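Local coordinates for trans-2-enoyl-CoA reductase (Treponema denticola ATCC 35405, PDB 4GGO), which reduces the carbon-carbon double bond of trans-2-enoyl-CoA substrates such as crotonyl-CoA with NADH, as a step of fatty acid synthesis, at residues I315-Y319 / A320-Y324. Numbering follows the deposited sequence.
Sequences ITRLY and AERLY
Ala320 N and Glu321 N still bond four residues back, to Thr316 O and Arg317 O, but the last turn of helix 311-323 widens into a pi-type turn: Leu323 N reaches Leu318 O at 3.0 Å, Tyr324 N reaches Tyr319 O at 2.8 Å, and the bond from Arg322 N to Leu318 O is weak. Leu318 O thus receives two amides. The same five-residue spacing recurs in the side chains of Tyr319 and Tyr324, which run side by side in the same direction, Tyr319 CD2 3.6 Å from Tyr324 CE2, their rings inclined obliquely with planes 33° apart. Leu323 CD1 lies over one face of the Tyr319 ring and also meets Leu318 CG at 4.2 Å. Leu318 CD1 crosses Arg322, 4.0 Å from its CB, a position set by a chi1 of 173° that turns CG away from the backbone N. Leu318 and Leu323 pack on Leu230 of strand 227-233, while both tyrosines touch Pro50. Elsewhere on the turn, Arg317 and Arg322 extend the same way, guanidinium planes 70° apart, with Arg317 NH1 3.9 Å from Arg322 NH2. A bend at chi2 folds Arg322 back, and its NH1 donates to Glu321 O from above the carbonyl plane at 3.2 Å. One water accepts from NH1 of each arginine. Asp342 takes a salt bridge from each as well, Glu309 a further one from Arg317, and Arg339 O accepts from Arg322 NH2. Asp342 and the water, taking donors from both arginines, probably let the two guanidinium groups lie close together, tying the end of this helix in the catalytic region to the segment around Asp342.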
loop_
_atom_site.group_PDB
_atom_site.type_symbol
_atom_site.label_atom_id
_atom_site.label_comp_id
_atom_site.label_asym_id
_atom_site.label_seq_id
_atom_site.Cartn_x
_atom_site.Cartn_y
_atom_site.Cartn_z
ATOM N N ILE A 315 -1.275 3.056 9.067
ATOM C CA ILE A 315 -1.924 1.784 9.363
ATOM C C ILE A 315 -2.112 1.536 10.860
ATOM O O ILE A 315 -3.141 1.006 11.279
ATOM C CB ILE A 315 -1.183 0.607 8.703
ATOM C CG1 ILE A 315 -1.079 0.841 7.194
ATOM C CG2 ILE A 315 -1.894 -0.699 8.991
ATOM C CD1 ILE A 315 -2.401 1.176 6.535
ATOM N N THR A 316 -1.128 1.921 11.666
ATOM C CA THR A 316 -1.288 1.832 13.113
ATOM C C THR A 316 -2.469 2.686 13.568
ATOM O O THR A 316 -3.238 2.276 14.435
ATOM C CB THR A 316 -0.016 2.251 13.876
ATOM O OG1 THR A 316 0.457 3.508 13.377
ATOM C CG2 THR A 316 1.069 1.199 13.721
ATOM N N ARG A 317 -2.622 3.865 12.967
ATOM C CA ARG A 317 -3.769 4.718 13.267
ATOM C C ARG A 317 -5.062 4.059 12.798
ATOM O O ARG A 317 -6.093 4.146 13.468
ATOM C CB ARG A 317 -3.615 6.106 12.632
ATOM C CG ARG A 317 -4.825 7.009 12.838
ATOM C CD ARG A 317 -4.466 8.490 12.763
ATOM N NE ARG A 317 -4.136 8.931 11.410
ATOM C CZ ARG A 317 -5.026 9.399 10.538
ATOM N NH1 ARG A 317 -6.306 9.476 10.872
ATOM N NH2 ARG A 317 -4.637 9.787 9.331
ATOM N N LEU A 318 -4.997 3.397 11.647
ATOM C CA LEU A 318 -6.135 2.657 11.109
ATOM C C LEU A 318 -6.625 1.582 12.079
ATOM O O LEU A 318 -7.819 1.482 12.352
ATOM C CB LEU A 318 -5.769 2.015 9.770
ATOM C CG LEU A 318 -6.808 1.066 9.165
ATOM C CD1 LEU A 318 -8.065 1.822 8.750
ATOM C CD2 LEU A 318 -6.217 0.305 7.987
ATOM N N TYR A 319 -5.698 0.779 12.593
ATOM C CA TYR A 319 -6.038 -0.279 13.540
ATOM C C TYR A 319 -6.579 0.294 14.848
ATOM O O TYR A 319 -7.625 -0.127 15.342
ATOM C CB TYR A 319 -4.812 -1.145 13.839
ATOM C CG TYR A 319 -4.566 -2.281 12.865
ATOM C CD1 TYR A 319 -4.130 -2.036 11.568
ATOM C CD2 TYR A 319 -4.742 -3.603 13.256
ATOM C CE1 TYR A 319 -3.895 -3.081 10.682
ATOM C CE2 TYR A 319 -4.510 -4.650 12.380
ATOM C CZ TYR A 319 -4.085 -4.383 11.094
ATOM O OH TYR A 319 -3.851 -5.424 10.222
ATOM N N ALA A 320 -5.858 1.262 15.400
ATOM C CA ALA A 320 -6.168 1.792 16.723
ATOM C C ALA A 320 -7.379 2.723 16.749
ATOM O O ALA A 320 -8.124 2.751 17.729
ATOM C CB ALA A 320 -4.950 2.495 17.301
ATOM N N GLU A 321 -7.577 3.482 15.675
ATOM C CA GLU A 321 -8.590 4.535 15.673
ATOM C C GLU A 321 -9.753 4.299 14.708
ATOM O O GLU A 321 -10.621 5.159 14.564
ATOM C CB GLU A 321 -7.943 5.893 15.390
ATOM C CG GLU A 321 -7.081 6.428 16.522
ATOM C CD GLU A 321 -7.901 7.067 17.628
ATOM O OE1 GLU A 321 -8.035 8.310 17.627
ATOM O OE2 GLU A 321 -8.412 6.330 18.497
ATOM N N ARG A 322 -9.768 3.146 14.044
ATOM C CA ARG A 322 -10.879 2.797 13.160
ATOM C C ARG A 322 -11.380 1.378 13.411
ATOM O O ARG A 322 -12.541 1.170 13.761
ATOM C CB ARG A 322 -10.484 2.946 11.686
ATOM C CG ARG A 322 -10.109 4.355 11.254
ATOM C CD ARG A 322 -11.296 5.304 11.323
ATOM N NE ARG A 322 -11.006 6.579 10.672
ATOM C CZ ARG A 322 -10.329 7.569 11.242
ATOM N NH1 ARG A 322 -9.869 7.435 12.478
ATOM N NH2 ARG A 322 -10.108 8.695 10.576
ATOM N N LEU A 323 -10.494 0.402 13.231
ATOM C CA LEU A 323 -10.874 -1.003 13.316
ATOM C C LEU A 323 -11.107 -1.467 14.751
ATOM O O LEU A 323 -12.116 -2.106 15.048
ATOM C CB LEU A 323 -9.813 -1.884 12.650
ATOM C CG LEU A 323 -9.467 -1.555 11.195
ATOM C CD1 LEU A 323 -8.430 -2.531 10.660
ATOM C CD2 LEU A 323 -10.717 -1.562 10.330
ATOM N N TYR A 324 -10.173 -1.145 15.640
ATOM C CA TYR A 324 -10.238 -1.638 17.012
ATOM C C TYR A 324 -10.249 -0.496 18.021
ATOM O O TYR A 324 -9.233 -0.192 18.650
ATOM C CB TYR A 324 -9.086 -2.612 17.279
ATOM C CG TYR A 324 -9.008 -3.712 16.244
ATOM C CD1 TYR A 324 -9.838 -4.823 16.318
ATOM C CD2 TYR A 324 -8.116 -3.631 15.182
ATOM C CE1 TYR A 324 -9.778 -5.825 15.367
ATOM C CE2 TYR A 324 -8.049 -4.628 14.225
ATOM C CZ TYR A 324 -8.882 -5.722 14.324
ATOM O OH TYR A 324 -8.816 -6.718 13.376
HETATM O O HOH W 1 -8.153 9.644 13.362
#